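Local coordinates for fructose 1-phosphate kinase (Staphylococcus aureus, PDB 2JG5), which probably catalyses the ATP-dependent phosphorylation of fructose 1-phosphate to fructose 1,6-bisphosphate, as a member of the pfkB family of carbohydrate kinases, at residues I232-P237 with V298-L303; F269-A274 with A290-K295. One frame throughout, in Å; residues are numbered along the deposited sequence.

Contact 1: residues I232-P237 with V298-L303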
loop_
_atom_site.group_PDB
_atom_site.type_symbol
_atom_site.label_atom_id
_atom_site.label_comp_id
_atom_site.label_asym_id
_atom_site.label_seq_id
_atom_site.Cartn_x
_atom_site.Cartn_y
_atom_site.Cartn_z
ATOM N N ILE A 232 -21.334 28.586 -25.154
ATOM C CA ILE A 232 -21.923 28.984 -23.876
ATOM C C ILE A 232 -20.845 29.343 -22.859
ATOM O O ILE A 232 -19.779 28.703 -22.789
ATOM C CB ILE A 232 -22.867 27.881 -23.303
ATOM C CG1 ILE A 232 -23.982 27.558 -24.303
ATOM C CG2 ILE A 232 -23.492 28.319 -21.955
ATOM C CD1 ILE A 232 -24.397 26.113 -24.309
ATOM N N LYS A 233 -21.121 30.382 -22.080
ATOM C CA LYS A 233 -20.211 30.785 -21.017
ATOM C C LYS A 233 -20.789 30.440 -19.658
ATOM O O LYS A 233 -21.893 30.874 -19.306
ATOM C CB LYS A 233 -19.871 32.274 -21.112
ATOM C CG LYS A 233 -18.897 32.771 -20.047
ATOM C CD LYS A 233 -17.523 32.124 -20.167
ATOM C CE LYS A 233 -16.654 32.406 -18.957
ATOM N NZ LYS A 233 -16.081 33.788 -18.975
ATOM N N ALA A 234 -20.043 29.640 -18.906
ATOM C CA ALA A 234 -20.371 29.368 -17.512
ATOM C C ALA A 234 -19.430 30.154 -16.607
ATOM O O ALA A 234 -18.219 30.239 -16.863
ATOM C CB ALA A 234 -20.280 27.895 -17.218
ATOM N N VAL A 235 -19.993 30.749 -15.564
ATOM C CA VAL A 235 -19.206 31.474 -14.585
ATOM C C VAL A 235 -19.565 30.932 -13.195
ATOM O O VAL A 235 -20.719 31.005 -12.765
ATOM C CB VAL A 235 -19.454 33.006 -14.695
ATOM C CG1 VAL A 235 -19.114 33.710 -13.403
ATOM C CG2 VAL A 235 -18.665 33.606 -15.863
ATOM N N ASN A 236 -18.578 30.372 -12.502
ATOM C CA ASN A 236 -18.820 29.803 -11.180
ATOM C C ASN A 236 -18.604 30.808 -10.048
ATOM O O ASN A 236 -17.852 31.776 -10.216
ATOM C CB ASN A 236 -17.995 28.515 -10.965
ATOM C CG ASN A 236 -16.517 28.677 -11.301
ATOM O OD1 ASN A 236 -16.049 28.174 -12.319
ATOM N ND2 ASN A 236 -15.776 29.359 -10.440
ATOM N N PRO A 237 -19.263 30.586 -8.889
ATOM C CA PRO A 237 -19.038 31.473 -7.747
ATOM C C PRO A 237 -17.581 31.441 -7.296
ATOM O O PRO A 237 -16.914 30.410 -7.409
ATOM C CB PRO A 237 -19.945 30.886 -6.655
ATOM C CG PRO A 237 -20.177 29.480 -7.068
ATOM C CD PRO A 237 -20.221 29.515 -8.561
ATOM N N VAL A 298 -24.189 29.240 -10.513
ATOM C CA VAL A 298 -23.474 29.267 -11.780
ATOM C C VAL A 298 -24.322 30.022 -12.794
ATOM O O VAL A 298 -25.500 29.713 -12.997
ATOM C CB VAL A 298 -23.121 27.829 -12.282
ATOM C CG1 VAL A 298 -22.501 27.861 -13.679
ATOM C CG2 VAL A 298 -22.183 27.139 -11.305
ATOM N N THR A 299 -23.721 31.034 -13.403
ATOM C CA THR A 299 -24.386 31.788 -14.459
ATOM C C THR A 299 -24.106 31.172 -15.826
ATOM O O THR A 299 -22.984 30.726 -16.105
ATOM C CB THR A 299 -23.954 33.250 -14.438
ATOM O OG1 THR A 299 -24.186 33.773 -13.126
ATOM C CG2 THR A 299 -24.754 34.066 -15.445
ATOM N N ILE A 300 -25.145 31.146 -16.658
ATOM C CA ILE A 300 -25.079 30.606 -18.015
ATOM C C ILE A 300 -25.415 31.711 -19.005
ATOM O O ILE A 300 -26.423 32.405 -18.854
ATOM C CB ILE A 300 -26.047 29.390 -18.180
ATOM C CG1 ILE A 300 -25.515 28.153 -17.437
ATOM C CG2 ILE A 300 -26.372 29.092 -19.657
ATOM C CD1 ILE A 300 -24.081 27.735 -17.780
ATOM N N SER A 301 -24.561 31.883 -20.006
ATOM C CA SER A 301 -24.783 32.883 -21.037
ATOM C C SER A 301 -24.407 32.331 -22.394
ATOM O O SER A 301 -23.412 31.613 -22.525
ATOM C CB SER A 301 -23.949 34.127 -20.749
ATOM O OG SER A 301 -24.271 34.636 -19.472
ATOM N N VAL A 302 -25.213 32.653 -23.400
ATOM C CA VAL A 302 -24.870 32.330 -24.775
ATOM C C VAL A 302 -23.825 33.352 -25.233
ATOM O O VAL A 302 -24.023 34.562 -25.097
ATOM C CB VAL A 302 -26.109 32.329 -25.714
ATOM C CG1 VAL A 302 -25.708 32.049 -27.144
ATOM C CG2 VAL A 302 -27.120 31.291 -25.269
ATOM N N LEU A 303 -22.701 32.844 -25.736
ATOM C CA LEU A 303 -21.649 33.679 -26.286
ATOM C C LEU A 303 -21.957 34.008 -27.740
ATOM O O LEU A 303 -21.940 35.176 -28.128
ATOM C CB LEU A 303 -20.283 32.987 -26.157
ATOM C CG LEU A 303 -19.629 33.084 -24.776
ATOM C CD1 LEU A 303 -18.511 32.092 -24.627
ATOM C CD2 LEU A 303 -19.125 34.486 -24.555
#

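Contact 2: residues F269-A274 with A290-K295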
loop_
_atom_site.group_PDB
_atom_site.type_symbol
_atom_site.label_atom_id
_atom_site.label_comp_id
_atom_site.label_asym_id
_atom_site.label_seq_id
_atom_site.Cartn_x
_atom_site.Cartn_y
_atom_site.Cartn_z
ATOM N N PHE A 269 -24.390 21.663 -18.943
ATOM C CA PHE A 269 -23.127 22.400 -18.839
ATOM C C PHE A 269 -23.034 23.116 -17.493
ATOM O O PHE A 269 -22.008 23.024 -16.811
ATOM C CB PHE A 269 -22.979 23.373 -20.015
ATOM C CG PHE A 269 -21.675 24.147 -20.027
ATOM C CD1 PHE A 269 -20.442 23.491 -19.931
ATOM C CD2 PHE A 269 -21.683 25.532 -20.183
ATOM C CE1 PHE A 269 -19.241 24.212 -19.960
ATOM C CE2 PHE A 269 -20.488 26.256 -20.230
ATOM C CZ PHE A 269 -19.270 25.598 -20.109
ATOM N N GLN A 270 -24.110 23.808 -17.115
ATOM C CA GLN A 270 -24.246 24.388 -15.774
ATOM C C GLN A 270 -23.967 23.364 -14.661
ATOM O O GLN A 270 -23.207 23.650 -13.728
ATOM C CB GLN A 270 -25.651 24.965 -15.588
ATOM C CG GLN A 270 -25.776 25.890 -14.403
ATOM C CD GLN A 270 -27.214 26.180 -14.036
ATOM O OE1 GLN A 270 -28.088 25.311 -14.143
ATOM N NE2 GLN A 270 -27.468 27.391 -13.587
ATOM N N GLN A 271 -24.593 22.188 -14.765
ATOM C CA GLN A 271 -24.352 21.075 -13.841
ATOM C C GLN A 271 -22.872 20.673 -13.842
ATOM O O GLN A 271 -22.284 20.444 -12.788
ATOM C CB GLN A 271 -25.238 19.875 -14.209
ATOM C CG GLN A 271 -24.961 18.601 -13.426
ATOM C CD GLN A 271 -26.209 17.790 -13.197
ATOM O OE1 GLN A 271 -26.979 18.069 -12.278
ATOM N NE2 GLN A 271 -26.423 16.770 -14.031
ATOM N N ALA A 272 -22.284 20.624 -15.037
ATOM C CA ALA A 272 -20.884 20.291 -15.240
ATOM C C ALA A 272 -19.951 21.227 -14.468
ATOM O O ALA A 272 -19.073 20.762 -13.731
ATOM C CB ALA A 272 -20.561 20.298 -16.719
ATOM N N VAL A 273 -20.166 22.537 -14.618
ATOM C CA VAL A 273 -19.358 23.558 -13.937
ATOM C C VAL A 273 -19.587 23.576 -12.417
ATOM O O VAL A 273 -18.638 23.735 -11.635
ATOM C CB VAL A 273 -19.520 24.967 -14.595
ATOM C CG1 VAL A 273 -18.806 26.023 -13.798
ATOM C CG2 VAL A 273 -18.970 24.952 -16.026
ATOM N N ALA A 274 -20.840 23.397 -12.002
ATOM C CA ALA A 274 -21.168 23.267 -10.574
ATOM C C ALA A 274 -20.391 22.121 -9.938
ATOM O O ALA A 274 -19.820 22.287 -8.864
ATOM C CB ALA A 274 -22.666 23.055 -10.371
ATOM N N ALA A 290 -23.694 20.022 -2.185
ATOM C CA ALA A 290 -22.727 21.046 -2.590
ATOM C C ALA A 290 -22.909 21.392 -4.066
ATOM O O ALA A 290 -22.846 22.557 -4.450
ATOM C CB ALA A 290 -21.301 20.595 -2.311
ATOM N N ILE A 291 -23.149 20.362 -4.875
ATOM C CA ILE A 291 -23.356 20.520 -6.310
ATOM C C ILE A 291 -24.610 21.346 -6.594
ATOM O O ILE A 291 -24.553 22.305 -7.362
ATOM C CB ILE A 291 -23.427 19.143 -7.035
ATOM C CG1 ILE A 291 -22.053 18.452 -7.017
ATOM C CG2 ILE A 291 -23.966 19.304 -8.471
ATOM C CD1 ILE A 291 -22.081 16.947 -7.330
ATOM N N GLU A 292 -25.726 20.976 -5.967
ATOM C CA GLU A 292 -27.011 21.649 -6.178
ATOM C C GLU A 292 -26.981 23.087 -5.698
ATOM O O GLU A 292 -27.484 23.984 -6.375
ATOM C CB GLU A 292 -28.149 20.910 -5.471
ATOM C CG GLU A 292 -28.363 19.488 -5.950
ATOM C CD GLU A 292 -28.593 19.388 -7.447
ATOM O OE1 GLU A 292 -29.176 20.324 -8.024
ATOM O OE2 GLU A 292 -28.199 18.367 -8.043
ATOM N N LYS A 293 -26.393 23.291 -4.524
ATOM C CA LYS A 293 -26.177 24.620 -3.965
ATOM C C LYS A 293 -25.436 25.477 -4.972
ATOM O O LYS A 293 -25.829 26.613 -5.223
ATOM C CB LYS A 293 -25.365 24.511 -2.674
ATOM C CG LYS A 293 -25.186 25.810 -1.895
ATOM C CD LYS A 293 -24.950 25.510 -0.409
ATOM C CE LYS A 293 -26.233 25.020 0.287
ATOM N NZ LYS A 293 -26.019 24.644 1.712
ATOM N N ILE A 294 -24.392 24.910 -5.571
ATOM C CA ILE A 294 -23.504 25.659 -6.453
ATOM C C ILE A 294 -24.090 25.982 -7.835
ATOM O O ILE A 294 -23.841 27.065 -8.354
ATOM C CB ILE A 294 -22.089 25.021 -6.540
ATOM C CG1 ILE A 294 -21.353 25.255 -5.215
ATOM C CG2 ILE A 294 -21.301 25.576 -7.729
ATOM C CD1 ILE A 294 -19.861 25.101 -5.285
ATOM N N LYS A 295 -24.877 25.076 -8.416
ATOM C CA LYS A 295 -25.449 25.346 -9.743
ATOM C C LYS A 295 -26.546 26.415 -9.771
ATOM O O LYS A 295 -26.801 27.009 -10.815
ATOM C CB LYS A 295 -25.844 24.065 -10.493
ATOM C CG LYS A 295 -27.105 23.375 -10.071
ATOM C CD LYS A 295 -27.108 22.011 -10.718
ATOM C CE LYS A 295 -28.500 21.448 -10.850
ATOM N NZ LYS A 295 -28.438 20.085 -11.403
#

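Contact 1: residues I232-P237 with V298-L303
Strands 230-235 and 299-303 pair at the border of the four-stranded antiparallel sheet in the C-terminal half of this ribokinase-like (pfkB) fold, where Lys-233 and Val-235 exchange backbone bonds with Ser-301 and Thr-299. Strand 299-303 is the outermost of the sheet within the chain; the short strand axes approach to 4.5 Å at 153° between their directions. Lys-233 with Ser-301 and Val-235 with Thr-299 are the hydrogen-bonded pairs. The first is bound by Lys-233 N to Ser-301 O (2.6 Å) and by Ser-301 N to Lys-233 O (2.9 Å); the second by Val-235 N to Thr-299 O and Thr-299 N to Val-235 O. Ala-234 with Ile-300, between them, and Ile-232 with Val-302, beyond Lys-233, are the non-hydrogen-bonded pairs. Here CA-H groups of Ile-232, Ala-234 and Ile-300 supplement the N-H donors at the carbonyl oxygens of Ser-301, Thr-299 and Lys-233.

The face bearing Ile-232, Ala-234 and Ile-300 is apolar and turns to helix 265-280, with Phe-269 and Val-273 against Ala-234. Ile-300 spans two partners: its CG2, anti to the backbone N, meets Ile-232 CG2 obliquely at 3.8 Å, while CD1 swings the other way to lie 3.8 Å from Ala-234 CB. On the other face, Leu-303 sets its branch point beside the base of Lys-233, CG to CB 3.8 Å; the lysine chain then bends at chi2 (64°) and leads away, its NZ forming a long, weak ion pair with Asp-196. Where the strands give way to loop, Val-298 parts its methyls: CG1 lies 4.2 Å from Ala-234 CB, and CG2 rests 4.1 Å from Pro-237 CD.

Contact 2: residues F269-A274 with A290-K295
Lys-295 and Gln-271 run side by side and point the same way, one from each of helices 288-295 and 265-280, whose short segments cross at 120° with axes 8.7 Å apart. The lysine leaves its helix with CG between the backbone N and the carbonyl carbon (chi1 77°); from there the extended chain carries Lys-295 NZ to Gln-271 OE1, 2.6 Å away. It approaches that amide oxygen from a position tilted 33° out of the carbonyl plane. Glu-292, one turn back on the lysine's own helix, adds a salt bridge, OE1 to Lys-295 NZ 3.5 Å, while its OE2 pairs with Arg-288. At the crossing Ala-274 points its methyl at the second helix, CB to Lys-295 CB 3.3 Å, closer than carbons normally come and so of doubtful exactness. Ile-294 CG2 lies over the alanine backbone, 3.7 Å from Ala-274 CA, and Ile-291 CG2 is a looser neighbour of the methyl. Gln-270 NE2 comes near Lys-295 O at an angle unsuited to a hydrogen bond, and bonds instead to Val-298 O. Across the contact the ammonium is held by one neutral oxygen, and its charge is probably only partly offset by a carboxylate that Arg-288 also engages.

Overall arrangement
From the N terminus, the chain first lays down, by turns, the strands of the parallel and mixed sheets, then the antiparallel strands 214-217, 223-226 and 230-235. Helices 247-260 and 265-280 follow, then helix 288-295, which folds back on 265-280 in contact 2 and closes a short loop of 15 residues. The chain goes directly on into strand 299-303, which returns to 230-235 in contact 1 and closes a longer loop of 60 residues, mostly helical and without strand, that contains the shorter one. The centres of contact 1 and contact 2 lie about 11 Å apart. Helix 265-280 joins them, packing one side on the antiparallel sheet and another on helix 288-295.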